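Local atomic coordinates of Exo-alpha-sialidase (Clostridium perfringens, PDB entry 2VO8), a protein that removes terminal sialic acids as a family 33 glycoside hydrolase and, through the cohesin module described here, probably binds dockerin partners in toxin complexes. Residues E49-A52 against E53-I56; S62-D65 against S66-V69. One frame throughout, in Å; residues are numbered along the deposited sequence.

Contact 1. Residues E49-A52 against E53-I56; sequences EYNA and EAFI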
ATOM      1  N   GLU A  49       0.417  -7.574   0.577  1.00 19.80           N
ATOM      2  CA  GLU A  49       0.050  -8.967   0.911  1.00 19.63           C
ATOM      3  C   GLU A  49      -1.110  -8.981   1.874  1.00 18.28           C
ATOM      4  O   GLU A  49      -1.253  -8.121   2.753  1.00 17.70           O
ATOM      5  CB  GLU A  49       1.269  -9.732   1.438  1.00 20.38           C
ATOM      6  CG  GLU A  49       2.325  -9.903   0.349  1.00 22.49           C
ATOM      7  CD  GLU A  49       3.234 -11.069   0.589  1.00 21.87           C
ATOM      8  OE1 GLU A  49       2.752 -12.120   1.093  1.00 22.32           O
ATOM      9  OE2 GLU A  49       4.431 -10.964   0.231  1.00 23.00           O
ATOM     10  N   TYR A  50      -1.983  -9.962   1.652  1.00 18.47           N
ATOM     11  CA  TYR A  50      -3.170 -10.126   2.458  1.00 18.52           C
ATOM     12  C   TYR A  50      -3.649 -11.592   2.330  1.00 17.45           C
ATOM     13  O   TYR A  50      -3.224 -12.320   1.432  1.00 16.22           O
ATOM     14  CB  TYR A  50      -4.256  -9.187   1.976  1.00 18.59           C
ATOM     15  CG  TYR A  50      -4.930  -9.618   0.699  1.00 18.90           C
ATOM     16  CD1 TYR A  50      -6.159 -10.304   0.720  1.00 17.98           C
ATOM     17  CD2 TYR A  50      -4.369  -9.308  -0.551  1.00 19.01           C
ATOM     18  CE1 TYR A  50      -6.802 -10.652  -0.477  1.00 19.93           C
ATOM     19  CE2 TYR A  50      -4.987  -9.685  -1.737  1.00 20.31           C
ATOM     20  CZ  TYR A  50      -6.215 -10.360  -1.695  1.00 19.06           C
ATOM     21  OH  TYR A  50      -6.794 -10.760  -2.893  1.00 18.57           O
ATOM     22  N   ASN A  51      -4.509 -11.966   3.250  1.00 18.53           N
ATOM     23  CA  ASN A  51      -4.983 -13.335   3.310  1.00 17.80           C
ATOM     24  C   ASN A  51      -6.181 -13.442   2.376  1.00 17.43           C
ATOM     25  O   ASN A  51      -7.259 -12.949   2.704  1.00 19.59           O
ATOM     26  CB  ASN A  51      -5.312 -13.720   4.749  1.00 17.91           C
ATOM     27  CG  ASN A  51      -5.978 -15.084   4.870  1.00 17.68           C
ATOM     28  OD1 ASN A  51      -6.148 -15.822   3.864  1.00 23.08           O
ATOM     29  ND2 ASN A  51      -6.317 -15.444   6.108  1.00 17.56           N
ATOM     30  N   ALA A  52      -5.940 -14.067   1.226  1.00 18.11           N
ATOM     31  CA  ALA A  52      -6.925 -14.179   0.138  1.00 17.93           C
ATOM     32  C   ALA A  52      -8.132 -15.038   0.575  1.00 18.40           C
ATOM     33  O   ALA A  52      -9.213 -14.968  -0.041  1.00 20.00           O
ATOM     34  CB  ALA A  52      -6.268 -14.753  -1.125  1.00 18.87           C
ATOM     35  N   GLU A  53      -7.990 -15.807   1.651  1.00 19.23           N
ATOM     36  CA  GLU A  53      -9.164 -16.556   2.193  1.00 18.75           C
ATOM     37  C   GLU A  53     -10.117 -15.644   2.976  1.00 19.39           C
ATOM     38  O   GLU A  53     -11.344 -15.876   3.026  1.00 19.98           O
ATOM     39  CB  GLU A  53      -8.723 -17.714   3.106  1.00 20.14           C
ATOM     40  CG  GLU A  53      -7.867 -18.742   2.424  1.00 20.72           C
ATOM     41  CD  GLU A  53      -7.600 -19.954   3.304  1.00 21.37           C
ATOM     42  OE1 GLU A  53      -7.604 -19.816   4.536  1.00 26.67           O
ATOM     43  OE2 GLU A  53      -7.393 -21.045   2.730  1.00 25.08           O
ATOM     44  N   ALA A  54      -9.569 -14.595   3.577  1.00 18.37           N
ATOM     45  CA  ALA A  54     -10.329 -13.748   4.469  1.00 17.78           C
ATOM     46  C   ALA A  54     -10.919 -12.485   3.838  1.00 17.28           C
ATOM     47  O   ALA A  54     -11.864 -11.936   4.395  1.00 16.31           O
ATOM     48  CB  ALA A  54      -9.516 -13.387   5.668  1.00 18.24           C
ATOM     49  N   PHE A  55     -10.329 -12.018   2.737  1.00 18.00           N
ATOM     50  CA  PHE A  55     -10.685 -10.790   2.025  1.00 17.67           C
ATOM     51  C   PHE A  55     -10.902 -10.998   0.544  1.00 17.35           C
ATOM     52  O   PHE A  55     -10.253 -11.782  -0.056  1.00 16.12           O
ATOM     53  CB  PHE A  55      -9.635  -9.689   2.173  1.00 18.12           C
ATOM     54  CG  PHE A  55      -9.233  -9.405   3.573  1.00 15.57           C
ATOM     55  CD1 PHE A  55      -9.885  -8.489   4.296  1.00 16.34           C
ATOM     56  CD2 PHE A  55      -8.170 -10.064   4.151  1.00 20.86           C
ATOM     57  CE1 PHE A  55      -9.518  -8.220   5.542  1.00 17.53           C
ATOM     58  CE2 PHE A  55      -7.805  -9.800   5.380  1.00 18.08           C
ATOM     59  CZ  PHE A  55      -8.492  -8.892   6.096  1.00 18.02           C
ATOM     60  N   ILE A  56     -11.810 -10.196   0.013  1.00 18.59           N
ATOM     61  CA  ILE A  56     -12.011  -9.959  -1.411  1.00 18.20           C
ATOM     62  C   ILE A  56     -11.263  -8.631  -1.838  1.00 17.83           C
ATOM     63  O   ILE A  56     -11.582  -7.644  -1.270  1.00 16.13           O
ATOM     64  CB  ILE A  56     -13.564  -9.781  -1.660  1.00 18.82           C
ATOM     65  CG1 ILE A  56     -14.348 -11.012  -1.205  1.00 19.84           C
ATOM     66  CG2 ILE A  56     -13.872  -9.436  -3.026  1.00 18.64           C
ATOM     67  CD1 ILE A  56     -15.771 -10.765  -0.864  1.00 18.72           C
TER
HETATM   68  O   HOH W   1      -7.390 -18.251   6.517  1.00 25.44           O
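Asn51 bends its side-chain amide forward over the turn that runs through Glu53 and Ala54. With its CG anti to the backbone N (chi1 173°), Asn51 places CG 3.8 Å from Ala54 N, and the two branches then separate. Asn51 OD1 accepts the N-H of Glu53 at 2.9 Å from above the amide plane, which closes an Asx turn. Asn51 ND2 rests 3.8 Å from Ala54 CB, donates to a water that also bonds Glu53 OE1, and is hydrogen-bonded to Glu110.

The backbone carbonyl of Asn51 works alongside. Asn51 O accepts Ala54 N at 3.0 Å, well out of the carbonyl plane. Phe55 N reaches the same Asn51 O at 3.2 Å, nearly in line with the C=O bond. The i+3 bond, with helical phi/psi at Ala52 and Glu53, makes a type I beta turn over 51-54, and the i+4 bond adds an overlapping alpha-turn.

Beside the turn, the side chains of Tyr50 and Phe55 run along each other with opposed headings. Tyr50 CD1 packs 3.8 Å from Phe55 CB, while Phe55 O lies in the plane of the tyrosine ring at its edge, 3.7 Å from Tyr50 CE1. The tyrosine hydroxyl is hydrogen-bonded to Glu73.

The turn joins strands 41-49 and 55-62 of the cohesin beta-sandwich; Tyr50 and Phe55 both pack on Leu112 of strand 107-121, and Phe55 also meets Val136 and Ile138 of strand 126-139.

Contact 2. Residues S62-D65 against S66-V69; sequences SFND and SLFV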
ATOM      1  N   SER A  62      -5.381   5.289  -7.150  1.00 21.70           N
ATOM      2  CA  SER A  62      -4.486   6.348  -6.665  1.00 22.38           C
ATOM      3  C   SER A  62      -5.136   7.173  -5.570  1.00 22.02           C
ATOM      4  O   SER A  62      -6.357   7.399  -5.534  1.00 21.83           O
ATOM      5  CB  SER A  62      -4.063   7.238  -7.851  1.00 22.08           C
ATOM      6  OG  SER A  62      -5.188   7.934  -8.299  1.00 23.64           O
ATOM      7  N   PHE A  63      -4.302   7.647  -4.632  1.00 23.23           N
ATOM      8  CA  PHE A  63      -4.809   8.418  -3.518  1.00 25.36           C
ATOM      9  C   PHE A  63      -5.262   9.808  -3.977  1.00 26.17           C
ATOM     10  O   PHE A  63      -6.136  10.417  -3.364  1.00 27.46           O
ATOM     11  CB  PHE A  63      -3.789   8.467  -2.368  1.00 26.12           C
ATOM     12  CG  PHE A  63      -4.339   9.045  -1.101  1.00 26.45           C
ATOM     13  CD1 PHE A  63      -5.057   8.256  -0.213  1.00 28.34           C
ATOM     14  CD2 PHE A  63      -4.121  10.389  -0.789  1.00 28.54           C
ATOM     15  CE1 PHE A  63      -5.565   8.816   0.978  1.00 28.78           C
ATOM     16  CE2 PHE A  63      -4.611  10.932   0.377  1.00 28.85           C
ATOM     17  CZ  PHE A  63      -5.340  10.148   1.265  1.00 28.03           C
ATOM     18  N   ASN A  64      -4.704  10.262  -5.105  1.00 27.83           N
ATOM     19  CA  ASN A  64      -5.175  11.462  -5.785  1.00 28.97           C
ATOM     20  C   ASN A  64      -4.783  11.420  -7.270  1.00 28.99           C
ATOM     21  O   ASN A  64      -4.046  10.521  -7.742  1.00 27.51           O
ATOM     22  CB  ASN A  64      -4.634  12.734  -5.104  1.00 29.68           C
ATOM     23  CG  ASN A  64      -3.127  12.830  -5.177  1.00 29.53           C
ATOM     24  OD1 ASN A  64      -2.520  12.547  -6.208  1.00 33.55           O
ATOM     25  ND2 ASN A  64      -2.502  13.225  -4.062  1.00 31.08           N
ATOM     26  N   ASP A  65      -5.270  12.415  -8.002  1.00 31.02           N
ATOM     27  CA  ASP A  65      -5.146  12.420  -9.451  1.00 31.17           C
ATOM     28  C   ASP A  65      -3.848  13.072  -9.979  1.00 31.01           C
ATOM     29  O   ASP A  65      -3.737  13.353 -11.177  1.00 30.74           O
ATOM     30  CB  ASP A  65      -6.422  13.033 -10.069  1.00 32.98           C
ATOM     31  CG  ASP A  65      -6.551  14.516  -9.796  1.00 35.27           C
ATOM     32  OD1 ASP A  65      -5.666  15.058  -9.087  1.00 40.94           O
ATOM     33  OD2 ASP A  65      -7.542  15.141 -10.292  1.00 35.33           O
ATOM     34  N   SER A  66      -2.846  13.252  -9.111  1.00 29.51           N
ATOM     35  CA  SER A  66      -1.486  13.590  -9.565  1.00 28.39           C
ATOM     36  C   SER A  66      -0.560  12.384  -9.717  1.00 26.93           C
ATOM     37  O   SER A  66       0.622  12.533 -10.051  1.00 25.91           O
ATOM     38  CB  SER A  66      -0.836  14.611  -8.628  1.00 28.77           C
ATOM     39  OG  SER A  66      -0.499  14.024  -7.387  1.00 31.97           O
ATOM     40  N   LEU A  67      -1.116  11.195  -9.487  1.00 25.87           N
ATOM     41  CA  LEU A  67      -0.415   9.925  -9.596  1.00 24.77           C
ATOM     42  C   LEU A  67      -1.260   9.001 -10.442  1.00 23.37           C
ATOM     43  O   LEU A  67      -2.445   9.234 -10.594  1.00 25.30           O
ATOM     44  CB  LEU A  67      -0.268   9.276  -8.207  1.00 25.82           C
ATOM     45  CG  LEU A  67       0.255  10.142  -7.044  1.00 27.16           C
ATOM     46  CD1 LEU A  67      -0.282   9.614  -5.683  1.00 27.04           C
ATOM     47  CD2 LEU A  67       1.753  10.189  -7.047  1.00 25.93           C
ATOM     48  N   PHE A  68      -0.646   7.975 -10.999  1.00 21.56           N
ATOM     49  CA  PHE A  68      -1.399   6.815 -11.509  1.00 22.43           C
ATOM     50  C   PHE A  68      -0.848   5.491 -10.946  1.00 22.82           C
ATOM     51  O   PHE A  68       0.374   5.309 -10.723  1.00 21.23           O
ATOM     52  CB  PHE A  68      -1.529   6.811 -13.050  1.00 20.49           C
ATOM     53  CG  PHE A  68      -0.395   6.149 -13.793  1.00 21.89           C
ATOM     54  CD1 PHE A  68      -0.601   4.923 -14.447  1.00 20.66           C
ATOM     55  CD2 PHE A  68       0.863   6.774 -13.920  1.00 20.53           C
ATOM     56  CE1 PHE A  68       0.404   4.304 -15.181  1.00 18.94           C
ATOM     57  CE2 PHE A  68       1.893   6.151 -14.636  1.00 18.48           C
ATOM     58  CZ  PHE A  68       1.674   4.923 -15.285  1.00 20.96           C
ATOM     59  N   VAL A  69      -1.784   4.579 -10.705  1.00 23.72           N
ATOM     60  CA  VAL A  69      -1.527   3.267 -10.142  1.00 23.80           C
ATOM     61  C   VAL A  69      -1.857   2.169 -11.171  1.00 24.46           C
ATOM     62  O   VAL A  69      -2.861   2.259 -11.927  1.00 24.16           O
ATOM     63  CB  VAL A  69      -2.326   3.081  -8.814  1.00 23.83           C
ATOM     64  CG1 VAL A  69      -1.991   1.777  -8.154  1.00 27.80           C
ATOM     65  CG2 VAL A  69      -2.029   4.251  -7.820  1.00 24.75           C
TER
HETATM   66  O   HOH W   2      -4.806   8.283 -11.316  1.00 26.71           O
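Asn64 OD1 takes two hydrogen bonds from one residue, Ser66. The backbone N-H of Ser66 reaches Asn64 OD1 at 3.0 Å (N-H...O 153°), tilted from the amide plane, and the hydroxyl Ser66 OG donates to the same OD1 at 2.8 Å. Both donors come from the same face of the amide, so the pair also limits rotation of the asparagine end. The N-H bond to the residue two places on closes an Asx turn. CG of Asn64 stands between the backbone N and the carbonyl carbon (chi1 63°), which turns OD1 back toward the N-H and hydroxyl of Ser66; Leu67 CD1 then lies beside Asn64 OD1 at 3.7 Å.

A second oxygen, the carbonyl O of Asn64, draws the loop in from both ends. Ser62 OG donates to Asn64 O at 2.9 Å, approaching from above the carbonyl plane. Leu67 N gives Asn64 O a weak bond at 3.5 Å, so the beta turn Asn64-Leu67 is only loosely closed. A water bridges the two halves, donating to Ser62 OG and Leu67 O.

Across the mouth of the loop, where the CA atoms of Ser62 and Val69 are 5.5 Å apart, one methyl of Val69 does the touching: Val69 CG2 sits 3.4 Å from Ser62 CA and 3.6 Å from Ser62 CB, a close van der Waals contact.

Within the cohesin beta-sandwich the loop leads from strand 55-62, which pairs with strand 95-103, to strand 67-75, which pairs with strand 78-85. Buried Leu67 touches both partners, through Leu96 and Val83, and Val69 does likewise through Val97 and Ile81.

Overall arrangement
The two contacts are successive turns at the ends of strand 55-62: contact 1 leads into it from strand 41-49, and contact 2 leads out of it towards strand 67-75. Their centres lie 24 Å apart and their nearest atoms about 13 Å, so they do not touch, and the strand between them accounts for the separation. Strand 55-62 pairs antiparallel with strand 95-103, whereas strands 41-49 and 67-75 both pair with strand 78-85; the two turns therefore carry the chain away from that group of strands and back. In the jelly-roll beta-sandwich of cohesins they are crossovers between the two faces, at opposite ends of strand 55-62.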